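Local coordinates for fructosyl amine:oxygen oxidoreductase (PDB 4WCT), which oxidises fructosyl amines (Amadori products) with oxygen by means of a bound FAD, and so acts as a deglycating enzyme, at residues A[51-59]-A[197-208]; A[72-80]-A[92-102]. All coordinates share one frame; numbering follows the deposited sequence.

Contact 1. Residues A[51-59]-A[197-208]; sequences DVTVLDPHP and VRFVTGSPEGNV. With FAD (flavin-adenine dinucleotide), chain C.
Strand 52-56 and strand 198-201 pair in parallel at the outer edge of the Rossmann-type sheet that carries the FAD. Five backbone hydrogen bonds join them, from Arg198 N on Val52 O to Gly202 N on Asp56 O. Above one face of the sheet, Val54 lies alongside Phe199, its CG2 4.1 Å from the ring centroid in a CH-pi contact. Val197 CG1 closes on the same Val54 CG2. Helix 35-46 covers this side through Ala41, and Phe189 meets the Phe199 ring edge-to-face. On the other face Leu55 CD2 packs against Val200 CB at 3.7 Å, and Leu55 crosses Val208 at about a right angle, CD1 against CG2.

Beyond the strand ends the chains turn to the cofactor. Pro57 CD lies 3.1 Å from N3A of the adenine, and FAD N6A donates to Val208 O, 2.8 Å away. Ser203 OG donates to Pro57 O in the carbonyl plane, on a lone pair, and ties this loop back. Asp56 ends strand 52-56 and holds the ribose, as the acid of a Rossmann dinucleotide site does. Its CG is anti to the backbone N (chi1 -158°), which carries the carboxylate to the sugar. OD2 accepts from O3B and from Ala33 N. OD1 accepts from O2B at 2.7 Å and, on its anti side, from His58 N at 3.0 Å, an Asx turn.

Contact 2. Residues A[72-80]-A[92-102]; sequences KIMEHSELK and STFTRAALKAW. With FAD (flavin-adenine dinucleotide), chain C.
This is a strand-to-helix packing contact with a polar outer end, made where the chain from strand 72-75 crosses helix 86-102. The short axes run at 106° to each other. At the inner end Met74 reaches the helix. Its chain bends at chi2 (66°), and the methyl CE meets Leu99 CB at 3.7 Å. SD makes a Met-aromatic contact with Trp102, coming obliquely to the five-membered ring. Trp102 NE1 is held by Met391 O.

His76 is the centre of the contact. Arg96 CA sits over one face of its ring, 3.6 Å from the centroid, as a CH-pi contact. ND1 and Thr95 OG1 share a nearly straight hydrogen bond of 2.7 Å. A water joins that hydroxyl to Ser77 N. The strand itself is an edge of a three-stranded antiparallel sheet, next to strand 176-179. Ile73 meets the pyrimidine edge of the flavin: its N donates to FAD O4 at 2.8 Å, and its O accepts from FAD N3. The Lys72 chain runs over a face of the flavin, NZ 3.5 Å from C5X and in a salt bridge to Asp69.

At the outer end Arg96 grips Glu78 side-on. NE meets OE2 at 2.8 Å and NH2 meets OE1 at 3.0 Å, both on syn lone pairs, with the two flat groups only 17° apart. With ND1 on Thr95 OG1 and NE2 on Glu78 OE2, the His76 ring is held at both nitrogens, which sets its rotation. In one of its two conformers, Ser92 OG donates to Ser77 O. Glu78 OE2 thus accepts twice, from Arg96 NE near the carboxylate plane and from His76 NE2 above it.

How the contacts relate
Contacts 1 and 2 serve opposite ends of one FAD. Residues 51-59 and 197-208 take the adenine and its ribose, while Lys72 and Ile73 of contact 2 meet the flavin. The centres of the contacts are 30 Å apart and their nearest atoms about 15 Å, so they do not touch; the extended cofactor spans the gap. Strand 72-75 directly follows strand 52-56 in the order of strands, and both segments of contact 2 fall between those of contact 1. Residues 92-102 do not touch the flavin; they pack on Met74 of the flavin-binding strand and on the chain after it. Trp102 NE1 bonds to Met391 O, while Met391 N bonds to FAD. Thr35, Trp36, Ala66 and Asp360 make further hydrogen bonds with FAD.

Contact 1. Residues A[51-59]-A[197-208]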
loop_
_atom_site.group_PDB
_atom_site.type_symbol
_atom_site.label_atom_id
_atom_site.label_comp_id
_atom_site.label_asym_id
_atom_site.label_seq_id
_atom_site.Cartn_x
_atom_site.Cartn_y
_atom_site.Cartn_z
ATOM N N ASP A 51 27.035 5.946 1.338
ATOM C CA ASP A 51 26.992 6.041 -0.126
ATOM C C ASP A 51 25.741 5.389 -0.675
ATOM O O ASP A 51 25.749 4.223 -1.082
ATOM C CB ASP A 51 28.233 5.383 -0.714
ATOM C CG ASP A 51 28.351 5.592 -2.217
ATOM O OD1 ASP A 51 27.471 6.230 -2.828
ATOM O OD2 ASP A 51 29.355 5.138 -2.784
ATOM N N VAL A 52 24.633 6.105 -0.515
ATOM C CA VAL A 52 23.332 5.582 -0.962
ATOM C C VAL A 52 22.762 6.545 -1.993
ATOM O O VAL A 52 22.683 7.753 -1.759
ATOM C CB VAL A 52 22.384 5.440 0.240
ATOM C CG1 VAL A 52 21.033 4.911 -0.213
ATOM C CG2 VAL A 52 22.982 4.556 1.314
ATOM N N THR A 53 22.279 5.996 -3.113
ATOM C CA THR A 53 21.671 6.766 -4.178
ATOM C C THR A 53 20.308 6.141 -4.489
ATOM O O THR A 53 20.237 4.940 -4.659
ATOM C CB THR A 53 22.518 6.705 -5.459
ATOM O OG1 THR A 53 23.811 7.252 -5.173
ATOM C CG2 THR A 53 21.850 7.506 -6.583
ATOM N N VAL A 54 19.270 6.979 -4.497
ATOM C CA VAL A 54 17.909 6.564 -4.765
ATOM C C VAL A 54 17.456 7.113 -6.102
ATOM O O VAL A 54 17.620 8.298 -6.364
ATOM C CB VAL A 54 16.942 7.050 -3.680
ATOM C CG1 VAL A 54 15.554 6.431 -3.897
ATOM C CG2 VAL A 54 17.459 6.705 -2.298
ATOM N N LEU A 55 16.971 6.232 -6.975
ATOM C CA LEU A 55 16.547 6.621 -8.317
ATOM C C LEU A 55 15.019 6.534 -8.443
ATOM O O LEU A 55 14.446 5.525 -8.062
ATOM C CB LEU A 55 17.140 5.687 -9.351
ATOM C CG LEU A 55 18.671 5.556 -9.383
ATOM C CD1 LEU A 55 19.120 4.430 -10.301
ATOM C CD2 LEU A 55 19.231 6.896 -9.826
ATOM N N ASP A 56 14.394 7.554 -9.004
ATOM C CA ASP A 56 12.934 7.495 -9.293
ATOM C C ASP A 56 12.643 8.333 -10.510
ATOM O O ASP A 56 13.180 9.431 -10.639
ATOM C CB ASP A 56 12.146 8.053 -8.075
ATOM C CG ASP A 56 10.691 7.557 -8.013
ATOM O OD1 ASP A 56 9.902 7.901 -8.905
ATOM O OD2 ASP A 56 10.332 6.914 -7.003
ATOM N N PRO A 57 11.656 7.936 -11.308
ATOM C CA PRO A 57 11.286 8.780 -12.434
ATOM C C PRO A 57 10.607 10.081 -12.045
ATOM O O PRO A 57 10.465 10.982 -12.887
ATOM C CB PRO A 57 10.294 7.892 -13.227
ATOM C CG PRO A 57 9.835 6.866 -12.239
ATOM C CD PRO A 57 11.050 6.596 -11.420
ATOM N N HIS A 58 10.158 10.176 -10.798
ATOM C CA HIS A 58 9.451 11.349 -10.344
ATOM C C HIS A 58 10.059 11.860 -9.049
ATOM O O HIS A 58 10.418 11.083 -8.178
ATOM C CB HIS A 58 7.972 11.001 -10.064
ATOM C CG HIS A 58 7.275 10.390 -11.232
ATOM N ND1 HIS A 58 6.804 11.139 -12.282
ATOM C CD2 HIS A 58 6.850 9.123 -11.453
ATOM C CE1 HIS A 58 6.223 10.339 -13.164
ATOM N NE2 HIS A 58 6.283 9.103 -12.708
ATOM N N PRO A 59 9.995 13.165 -8.847
ATOM C CA PRO A 59 10.348 13.707 -7.543
ATOM C C PRO A 59 9.370 13.336 -6.452
ATOM O O PRO A 59 8.206 13.050 -6.749
ATOM C CB PRO A 59 10.341 15.229 -7.756
ATOM C CG PRO A 59 9.666 15.470 -9.043
ATOM C CD PRO A 59 9.568 14.192 -9.809
ATOM N N VAL A 197 21.741 11.003 2.076
ATOM C CA VAL A 197 21.363 10.152 0.924
ATOM C C VAL A 197 21.198 11.036 -0.288
ATOM O O VAL A 197 20.663 12.132 -0.198
ATOM C CB VAL A 197 20.048 9.388 1.236
ATOM C CG1 VAL A 197 19.562 8.619 0.002
ATOM C CG2 VAL A 197 20.300 8.496 2.447
ATOM N N ARG A 198 21.616 10.524 -1.451
ATOM C CA ARG A 198 21.493 11.228 -2.699
ATOM C C ARG A 198 20.287 10.701 -3.494
ATOM O O ARG A 198 20.064 9.510 -3.546
ATOM C CB ARG A 198 22.757 11.034 -3.528
ATOM C CG ARG A 198 22.623 11.562 -4.945
ATOM C CD ARG A 198 23.958 12.005 -5.547
ATOM N NE ARG A 198 24.020 11.768 -6.995
ATOM C CZ ARG A 198 24.485 10.644 -7.545
ATOM N NH1 ARG A 198 24.897 9.636 -6.769
ATOM N NH2 ARG A 198 24.536 10.526 -8.869
ATOM N N PHE A 199 19.426 11.616 -3.882
ATOM C CA PHE A 199 18.198 11.297 -4.627
ATOM C C PHE A 199 18.325 11.847 -6.033
ATOM O O PHE A 199 18.620 13.029 -6.226
ATOM C CB PHE A 199 16.971 11.909 -3.919
ATOM C CG PHE A 199 16.549 11.166 -2.687
ATOM C CD1 PHE A 199 17.086 11.489 -1.450
ATOM C CD2 PHE A 199 15.537 10.230 -2.736
ATOM C CE1 PHE A 199 16.739 10.776 -0.326
ATOM C CE2 PHE A 199 15.116 9.578 -1.595
ATOM C CZ PHE A 199 15.697 9.873 -0.381
ATOM N N VAL A 200 18.199 10.961 -7.016
ATOM C CA VAL A 200 18.135 11.344 -8.428
ATOM C C VAL A 200 16.741 11.027 -8.976
ATOM O O VAL A 200 16.386 9.846 -9.160
ATOM C CB VAL A 200 19.176 10.555 -9.220
ATOM C CG1 VAL A 200 19.094 10.887 -10.713
ATOM C CG2 VAL A 200 20.561 10.810 -8.658
ATOM N N THR A 201 15.909 12.056 -9.023
ATOM C CA THR A 201 14.467 11.889 -9.170
ATOM C C THR A 201 13.951 12.840 -10.240
ATOM O O THR A 201 13.923 14.040 -10.047
ATOM C CB THR A 201 13.712 12.148 -7.833
ATOM O OG1 THR A 201 13.909 13.508 -7.407
ATOM C CG2 THR A 201 14.161 11.206 -6.760
ATOM N N GLY A 202 13.341 12.282 -11.268
ATOM C CA GLY A 202 13.023 13.015 -12.454
ATOM C C GLY A 202 13.243 12.089 -13.631
ATOM O O GLY A 202 13.856 11.014 -13.479
ATOM N N SER A 203 12.571 12.391 -14.728
ATOM C CA SER A 203 12.745 11.586 -15.942
ATOM C C SER A 203 13.444 12.455 -16.978
ATOM O O SER A 203 13.069 13.603 -17.153
ATOM C CB SER A 203 11.397 11.103 -16.450
ATOM O OG SER A 203 10.816 10.201 -15.506
ATOM N N PRO A 204 14.405 11.898 -17.721
ATOM C CA PRO A 204 14.797 10.523 -17.788
ATOM C C PRO A 204 15.796 10.078 -16.745
ATOM O O PRO A 204 16.082 8.883 -16.644
ATOM C CB PRO A 204 15.424 10.406 -19.173
ATOM C CG PRO A 204 15.983 11.763 -19.439
ATOM C CD PRO A 204 14.975 12.688 -18.842
ATOM N N GLU A 205 16.330 11.010 -15.964
ATOM C CA GLU A 205 17.544 10.719 -15.198
ATOM C C GLU A 205 17.386 9.696 -14.078
ATOM O O GLU A 205 18.332 9.027 -13.734
ATOM C CB GLU A 205 18.195 12.016 -14.684
ATOM C CG GLU A 205 17.342 12.802 -13.698
ATOM C CD GLU A 205 16.385 13.797 -14.367
ATOM O OE1 GLU A 205 16.248 13.790 -15.620
ATOM O OE2 GLU A 205 15.803 14.627 -13.623
ATOM N N GLY A 206 16.173 9.576 -13.516
ATOM C CA GLY A 206 15.906 8.594 -12.469
ATOM C C GLY A 206 14.975 7.500 -12.910
ATOM O O GLY A 206 14.557 6.685 -12.102
ATOM N N ASN A 207 14.637 7.488 -14.194
ATOM C CA ASN A 207 13.729 6.471 -14.723
ATOM C C ASN A 207 14.511 5.222 -15.100
ATOM O O ASN A 207 15.118 5.152 -16.178
ATOM C CB ASN A 207 13.000 7.038 -15.925
ATOM C CG ASN A 207 11.973 6.089 -16.476
ATOM O OD1 ASN A 207 11.553 5.134 -15.795
ATOM N ND2 ASN A 207 11.504 6.371 -17.689
ATOM N N VAL A 208 14.496 4.231 -14.222
ATOM C CA VAL A 208 15.277 3.004 -14.478
ATOM C C VAL A 208 14.571 2.135 -15.510
ATOM O O VAL A 208 13.354 1.881 -15.392
ATOM C CB VAL A 208 15.489 2.192 -13.192
ATOM C CG1 VAL A 208 16.167 0.869 -13.458
ATOM C CG2 VAL A 208 16.302 2.992 -12.193
HETATM P PA FAD C . 5.038 2.864 -3.970
HETATM O O1A FAD C . 4.713 3.627 -2.719
HETATM O O2A FAD C . 4.061 2.801 -5.102
HETATM O O5B FAD C . 6.404 3.442 -4.490
HETATM C C5B FAD C . 6.989 2.919 -5.691
HETATM C C4B FAD C . 7.950 3.970 -6.237
HETATM O O4B FAD C . 8.729 3.383 -7.330
HETATM C C3B FAD C . 7.267 5.215 -6.793
HETATM O O3B FAD C . 7.754 6.421 -6.182
HETATM C C2B FAD C . 7.601 5.175 -8.287
HETATM O O2B FAD C . 7.668 6.443 -8.935
HETATM C C1B FAD C . 8.912 4.387 -8.297
HETATM N N9A FAD C . 9.165 3.754 -9.610
HETATM C C8A FAD C . 8.268 3.209 -10.451
HETATM N N7A FAD C . 8.875 2.789 -11.585
HETATM C C5A FAD C . 10.203 3.003 -11.400
HETATM C C6A FAD C . 11.393 2.849 -12.228
HETATM N N6A FAD C . 11.308 2.310 -13.456
HETATM N N1A FAD C . 12.559 3.296 -11.714
HETATM C C2A FAD C . 12.682 3.818 -10.487
HETATM N N3A FAD C . 11.618 4.025 -9.692
HETATM C C4A FAD C . 10.389 3.641 -10.115
HETATM N N1 FAD C . -1.699 0.010 2.575
HETATM C C2 FAD C . -1.934 0.120 3.930
HETATM O O2 FAD C . -1.042 -0.253 4.690
HETATM N N3 FAD C . -3.031 0.715 4.403
HETATM C C4 FAD C . -4.036 1.109 3.593
HETATM O O4 FAD C . -5.097 1.660 3.997
HETATM C C4X FAD C . -3.869 0.998 2.154
HETATM N N5 FAD C . -4.848 1.404 1.303
HETATM C C5X FAD C . -4.548 1.510 -0.029
HETATM C C6 FAD C . -5.423 2.136 -0.911
HETATM C C7 FAD C . -5.154 2.141 -2.267
HETATM C C7M FAD C . -6.068 2.877 -3.178
HETATM C C8 FAD C . -3.905 1.542 -2.755
HETATM C C8M FAD C . -3.534 1.555 -4.193
HETATM C C9 FAD C . -2.985 1.015 -1.883
HETATM C C9A FAD C . -3.282 0.926 -0.539
HETATM N N10 FAD C . -2.392 0.305 0.340
HETATM C C10 FAD C . -2.628 0.420 1.711
HETATM C "C1'" FAD C . -1.160 -0.364 -0.054
HETATM C "C2'" FAD C . 0.062 0.536 0.040
HETATM O "O2'" FAD C . -0.276 1.764 -0.591
HETATM C "C3'" FAD C . 1.229 -0.150 -0.683
HETATM O "O3'" FAD C . 1.330 -1.518 -0.262
HETATM C "C4'" FAD C . 2.554 0.579 -0.440
HETATM O "O4'" FAD C . 2.357 1.985 -0.574
HETATM C "C5'" FAD C . 3.546 0.107 -1.495
HETATM O "O5'" FAD C . 4.802 0.741 -1.254
HETATM P P FAD C . 5.973 0.612 -2.347
HETATM O O1P FAD C . 7.151 1.417 -1.846
HETATM O O2P FAD C . 6.117 -0.857 -2.663
HETATM O O3P FAD C . 5.351 1.340 -3.634
#

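Contact 2. Residues A[72-80]-A[92-102]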
loop_
_atom_site.group_PDB
_atom_site.type_symbol
_atom_site.label_atom_id
_atom_site.label_comp_id
_atom_site.label_asym_id
_atom_site.label_seq_id
_atom_site.Cartn_x
_atom_site.Cartn_y
_atom_site.Cartn_z
ATOM N N LYS A 72 -3.975 6.641 4.838
ATOM C CA LYS A 72 -4.037 5.180 4.723
ATOM C C LYS A 72 -4.387 4.635 6.112
ATOM O O LYS A 72 -4.221 5.308 7.144
ATOM C CB LYS A 72 -2.667 4.581 4.297
ATOM C CG LYS A 72 -2.148 5.105 2.976
ATOM C CD LYS A 72 -2.871 4.493 1.783
ATOM C CE LYS A 72 -2.053 4.674 0.521
ATOM N NZ LYS A 72 -2.852 4.442 -0.705
ATOM N N ILE A 73 -4.857 3.401 6.125
ATOM C CA ILE A 73 -5.226 2.708 7.362
ATOM C C ILE A 73 -3.992 2.088 7.991
ATOM O O ILE A 73 -3.180 1.489 7.295
ATOM C CB ILE A 73 -6.248 1.598 7.069
ATOM C CG1 ILE A 73 -7.487 2.182 6.370
ATOM C CG2 ILE A 73 -6.579 0.878 8.369
ATOM C CD1 ILE A 73 -8.467 1.151 5.850
ATOM N N MET A 74 -3.855 2.237 9.308
ATOM C CA MET A 74 -2.883 1.509 10.123
ATOM C C MET A 74 -3.675 0.640 11.118
ATOM O O MET A 74 -4.550 1.126 11.830
ATOM C CB MET A 74 -1.982 2.492 10.897
ATOM C CG MET A 74 -1.195 1.890 12.103
ATOM S SD MET A 74 0.016 0.694 11.602
ATOM C CE MET A 74 0.099 -0.435 12.992
ATOM N N GLU A 75 -3.312 -0.633 11.206
ATOM C CA GLU A 75 -3.905 -1.520 12.199
ATOM C C GLU A 75 -2.887 -2.561 12.607
ATOM O O GLU A 75 -2.225 -3.177 11.762
ATOM C CB GLU A 75 -5.131 -2.223 11.652
ATOM C CG GLU A 75 -5.845 -2.981 12.782
ATOM C CD GLU A 75 -6.863 -3.979 12.311
ATOM O OE1 GLU A 75 -6.857 -4.321 11.105
ATOM O OE2 GLU A 75 -7.673 -4.413 13.168
ATOM N N HIS A 76 -2.830 -2.814 13.903
ATOM C CA HIS A 76 -2.059 -3.897 14.455
ATOM C C HIS A 76 -2.973 -4.765 15.346
ATOM O O HIS A 76 -3.639 -4.254 16.250
ATOM C CB HIS A 76 -0.918 -3.349 15.315
ATOM C CG HIS A 76 -0.206 -4.415 16.080
ATOM N ND1 HIS A 76 0.354 -5.511 15.459
ATOM C CD2 HIS A 76 -0.118 -4.648 17.409
ATOM C CE1 HIS A 76 0.804 -6.352 16.375
ATOM N NE2 HIS A 76 0.565 -5.832 17.567
ATOM N N SER A 77 -2.918 -6.077 15.143
ATOM C CA SER A 77 -3.646 -7.036 15.985
ATOM C C SER A 77 -2.697 -8.124 16.485
ATOM O O SER A 77 -1.932 -8.705 15.721
ATOM C CB SER A 77 -4.764 -7.693 15.183
ATOM O OG SER A 77 -5.612 -6.697 14.663
ATOM N N GLU A 78 -2.702 -8.336 17.794
ATOM C CA GLU A 78 -2.051 -9.507 18.348
ATOM C C GLU A 78 -3.007 -10.706 18.186
ATOM O O GLU A 78 -4.228 -10.576 18.316
ATOM C CB GLU A 78 -1.747 -9.285 19.835
ATOM C CG GLU A 78 -0.711 -8.222 20.145
ATOM C CD GLU A 78 0.686 -8.547 19.616
ATOM O OE1 GLU A 78 0.997 -9.703 19.248
ATOM O OE2 GLU A 78 1.493 -7.611 19.531
ATOM N N LEU A 79 -2.438 -11.869 17.935
ATOM C CA LEU A 79 -3.208 -13.045 17.596
ATOM C C LEU A 79 -3.126 -14.012 18.773
ATOM O O LEU A 79 -2.109 -14.050 19.468
ATOM C CB LEU A 79 -2.607 -13.689 16.356
ATOM C CG LEU A 79 -2.720 -12.787 15.127
ATOM C CD1 LEU A 79 -2.017 -13.443 13.962
ATOM C CD2 LEU A 79 -4.151 -12.421 14.776
ATOM N N LYS A 80 -4.215 -14.733 19.030
ATOM C CA LYS A 80 -4.217 -15.746 20.086
ATOM C C LYS A 80 -3.362 -16.957 19.658
ATOM O O LYS A 80 -3.440 -17.407 18.516
ATOM C CB LYS A 80 -5.669 -16.203 20.361
ATOM C CG LYS A 80 -6.617 -15.110 20.836
ATOM C CD LYS A 80 -8.061 -15.596 20.791
ATOM C CE LYS A 80 -8.983 -14.717 21.623
ATOM N NZ LYS A 80 -10.264 -14.440 20.913
ATOM N N SER A 92 1.789 -9.841 11.918
ATOM C CA SER A 92 1.666 -9.197 13.221
ATOM C C SER A 92 3.017 -8.729 13.728
ATOM O O SER A 92 3.104 -7.707 14.410
ATOM C CB SER A 92 1.065 -10.150 14.245
ATOM O OG SER A 92 -0.318 -10.311 14.030
ATOM N N THR A 93 4.077 -9.447 13.356
ATOM C CA THR A 93 5.445 -8.980 13.657
ATOM C C THR A 93 5.767 -7.661 12.949
ATOM O O THR A 93 6.237 -6.691 13.584
ATOM C CB THR A 93 6.477 -10.038 13.271
ATOM O OG1 THR A 93 6.220 -11.245 13.997
ATOM C CG2 THR A 93 7.884 -9.532 13.526
ATOM N N PHE A 94 5.405 -7.579 11.671
ATOM C CA PHE A 94 5.557 -6.319 10.921
ATOM C C PHE A 94 4.740 -5.195 11.556
ATOM O O PHE A 94 5.267 -4.111 11.813
ATOM C CB PHE A 94 5.156 -6.487 9.464
ATOM C CG PHE A 94 6.180 -7.212 8.634
ATOM C CD1 PHE A 94 7.383 -6.603 8.313
ATOM C CD2 PHE A 94 5.888 -8.421 8.057
ATOM C CE1 PHE A 94 8.288 -7.211 7.468
ATOM C CE2 PHE A 94 6.828 -9.086 7.292
ATOM C CZ PHE A 94 8.004 -8.453 6.929
ATOM N N THR A 95 3.458 -5.432 11.802
ATOM C CA THR A 95 2.587 -4.342 12.329
ATOM C C THR A 95 2.865 -3.960 13.779
ATOM O O THR A 95 2.666 -2.824 14.168
ATOM C CB THR A 95 1.087 -4.603 12.138
ATOM O OG1 THR A 95 0.668 -5.824 12.760
ATOM C CG2 THR A 95 0.765 -4.676 10.637
ATOM N N ARG A 96 3.355 -4.903 14.564
ATOM C CA ARG A 96 3.758 -4.594 15.925
ATOM C C ARG A 96 4.852 -3.557 15.915
ATOM O O ARG A 96 4.809 -2.561 16.670
ATOM C CB ARG A 96 4.249 -5.864 16.632
ATOM C CG ARG A 96 4.428 -5.695 18.128
ATOM C CD ARG A 96 4.985 -6.946 18.783
ATOM N NE ARG A 96 4.110 -8.091 18.559
ATOM C CZ ARG A 96 4.419 -9.133 17.788
ATOM N NH1 ARG A 96 5.654 -9.319 17.350
ATOM N NH2 ARG A 96 3.532 -10.092 17.622
ATOM N N ALA A 97 5.879 -3.824 15.121
ATOM C CA ALA A 97 6.995 -2.893 14.983
ATOM C C ALA A 97 6.519 -1.553 14.426
ATOM O O ALA A 97 6.963 -0.474 14.853
ATOM C CB ALA A 97 8.064 -3.476 14.067
ATOM N N ALA A 98 5.631 -1.610 13.443
ATOM C CA ALA A 98 5.176 -0.391 12.808
ATOM C C ALA A 98 4.425 0.458 13.818
ATOM O O ALA A 98 4.603 1.672 13.853
ATOM C CB ALA A 98 4.291 -0.703 11.601
ATOM N N LEU A 99 3.537 -0.158 14.594
ATOM C CA LEU A 99 2.731 0.592 15.544
ATOM C C LEU A 99 3.650 1.316 16.528
ATOM O O LEU A 99 3.440 2.486 16.878
ATOM C CB LEU A 99 1.769 -0.339 16.302
ATOM C CG LEU A 99 0.894 0.335 17.372
ATOM C CD1 LEU A 99 -0.009 1.388 16.742
ATOM C CD2 LEU A 99 0.066 -0.686 18.112
ATOM N N LYS A 100 4.593 0.574 17.075
ATOM C CA LYS A 100 5.528 1.142 18.050
ATOM C C LYS A 100 6.235 2.355 17.481
ATOM O O LYS A 100 6.368 3.399 18.129
ATOM C CB LYS A 100 6.516 0.056 18.465
ATOM C CG LYS A 100 7.613 0.554 19.395
ATOM C CD LYS A 100 8.456 -0.613 19.919
ATOM C CE LYS A 100 9.485 -0.121 20.940
ATOM N NZ LYS A 100 10.645 -1.038 21.103
ATOM N N ALA A 101 6.654 2.261 16.234
ATOM C CA ALA A 101 7.363 3.347 15.585
ATOM C C ALA A 101 6.482 4.540 15.194
ATOM O O ALA A 101 6.910 5.673 15.335
ATOM C CB ALA A 101 8.127 2.812 14.374
ATOM N N TRP A 102 5.230 4.308 14.801
ATOM C CA TRP A 102 4.306 5.380 14.525
ATOM C C TRP A 102 4.084 6.208 15.771
ATOM O O TRP A 102 3.672 7.364 15.674
ATOM C CB TRP A 102 2.944 4.842 14.030
ATOM C CG TRP A 102 2.920 4.494 12.566
ATOM C CD1 TRP A 102 2.681 3.264 12.049
ATOM C CD2 TRP A 102 3.048 5.381 11.452
ATOM N NE1 TRP A 102 2.666 3.321 10.683
ATOM C CE2 TRP A 102 2.977 4.588 10.290
ATOM C CE3 TRP A 102 3.369 6.741 11.314
ATOM C CZ2 TRP A 102 3.110 5.132 8.996
ATOM C CZ3 TRP A 102 3.459 7.279 10.039
ATOM C CH2 TRP A 102 3.333 6.458 8.902
HETATM P PA FAD C . 5.038 2.864 -3.970
HETATM O O1A FAD C . 4.713 3.627 -2.719
HETATM O O2A FAD C . 4.061 2.801 -5.102
HETATM O O5B FAD C . 6.404 3.442 -4.490
HETATM C C5B FAD C . 6.989 2.919 -5.691
HETATM C C4B FAD C . 7.950 3.970 -6.237
HETATM O O4B FAD C . 8.729 3.383 -7.330
HETATM C C3B FAD C . 7.267 5.215 -6.793
HETATM O O3B FAD C . 7.754 6.421 -6.182
HETATM C C2B FAD C . 7.601 5.175 -8.287
HETATM O O2B FAD C . 7.668 6.443 -8.935
HETATM C C1B FAD C . 8.912 4.387 -8.297
HETATM N N9A FAD C . 9.165 3.754 -9.610
HETATM C C8A FAD C . 8.268 3.209 -10.451
HETATM N N7A FAD C . 8.875 2.789 -11.585
HETATM C C5A FAD C . 10.203 3.003 -11.400
HETATM C C6A FAD C . 11.393 2.849 -12.228
HETATM N N6A FAD C . 11.308 2.310 -13.456
HETATM N N1A FAD C . 12.559 3.296 -11.714
HETATM C C2A FAD C . 12.682 3.818 -10.487
HETATM N N3A FAD C . 11.618 4.025 -9.692
HETATM C C4A FAD C . 10.389 3.641 -10.115
HETATM N N1 FAD C . -1.699 0.010 2.575
HETATM C C2 FAD C . -1.934 0.120 3.930
HETATM O O2 FAD C . -1.042 -0.253 4.690
HETATM N N3 FAD C . -3.031 0.715 4.403
HETATM C C4 FAD C . -4.036 1.109 3.593
HETATM O O4 FAD C . -5.097 1.660 3.997
HETATM C C4X FAD C . -3.869 0.998 2.154
HETATM N N5 FAD C . -4.848 1.404 1.303
HETATM C C5X FAD C . -4.548 1.510 -0.029
HETATM C C6 FAD C . -5.423 2.136 -0.911
HETATM C C7 FAD C . -5.154 2.141 -2.267
HETATM C C7M FAD C . -6.068 2.877 -3.178
HETATM C C8 FAD C . -3.905 1.542 -2.755
HETATM C C8M FAD C . -3.534 1.555 -4.193
HETATM C C9 FAD C . -2.985 1.015 -1.883
HETATM C C9A FAD C . -3.282 0.926 -0.539
HETATM N N10 FAD C . -2.392 0.305 0.340
HETATM C C10 FAD C . -2.628 0.420 1.711
HETATM C "C1'" FAD C . -1.160 -0.364 -0.054
HETATM C "C2'" FAD C . 0.062 0.536 0.040
HETATM O "O2'" FAD C . -0.276 1.764 -0.591
HETATM C "C3'" FAD C . 1.229 -0.150 -0.683
HETATM O "O3'" FAD C . 1.330 -1.518 -0.262
HETATM C "C4'" FAD C . 2.554 0.579 -0.440
HETATM O "O4'" FAD C . 2.357 1.985 -0.574
HETATM C "C5'" FAD C . 3.546 0.107 -1.495
HETATM O "O5'" FAD C . 4.802 0.741 -1.254
HETATM P P FAD C . 5.973 0.612 -2.347
HETATM O O1P FAD C . 7.151 1.417 -1.846
HETATM O O2P FAD C . 6.117 -0.857 -2.663
HETATM O O3P FAD C . 5.351 1.340 -3.634
HETATM O O HOH W 1 -1.744 -6.920 12.530
#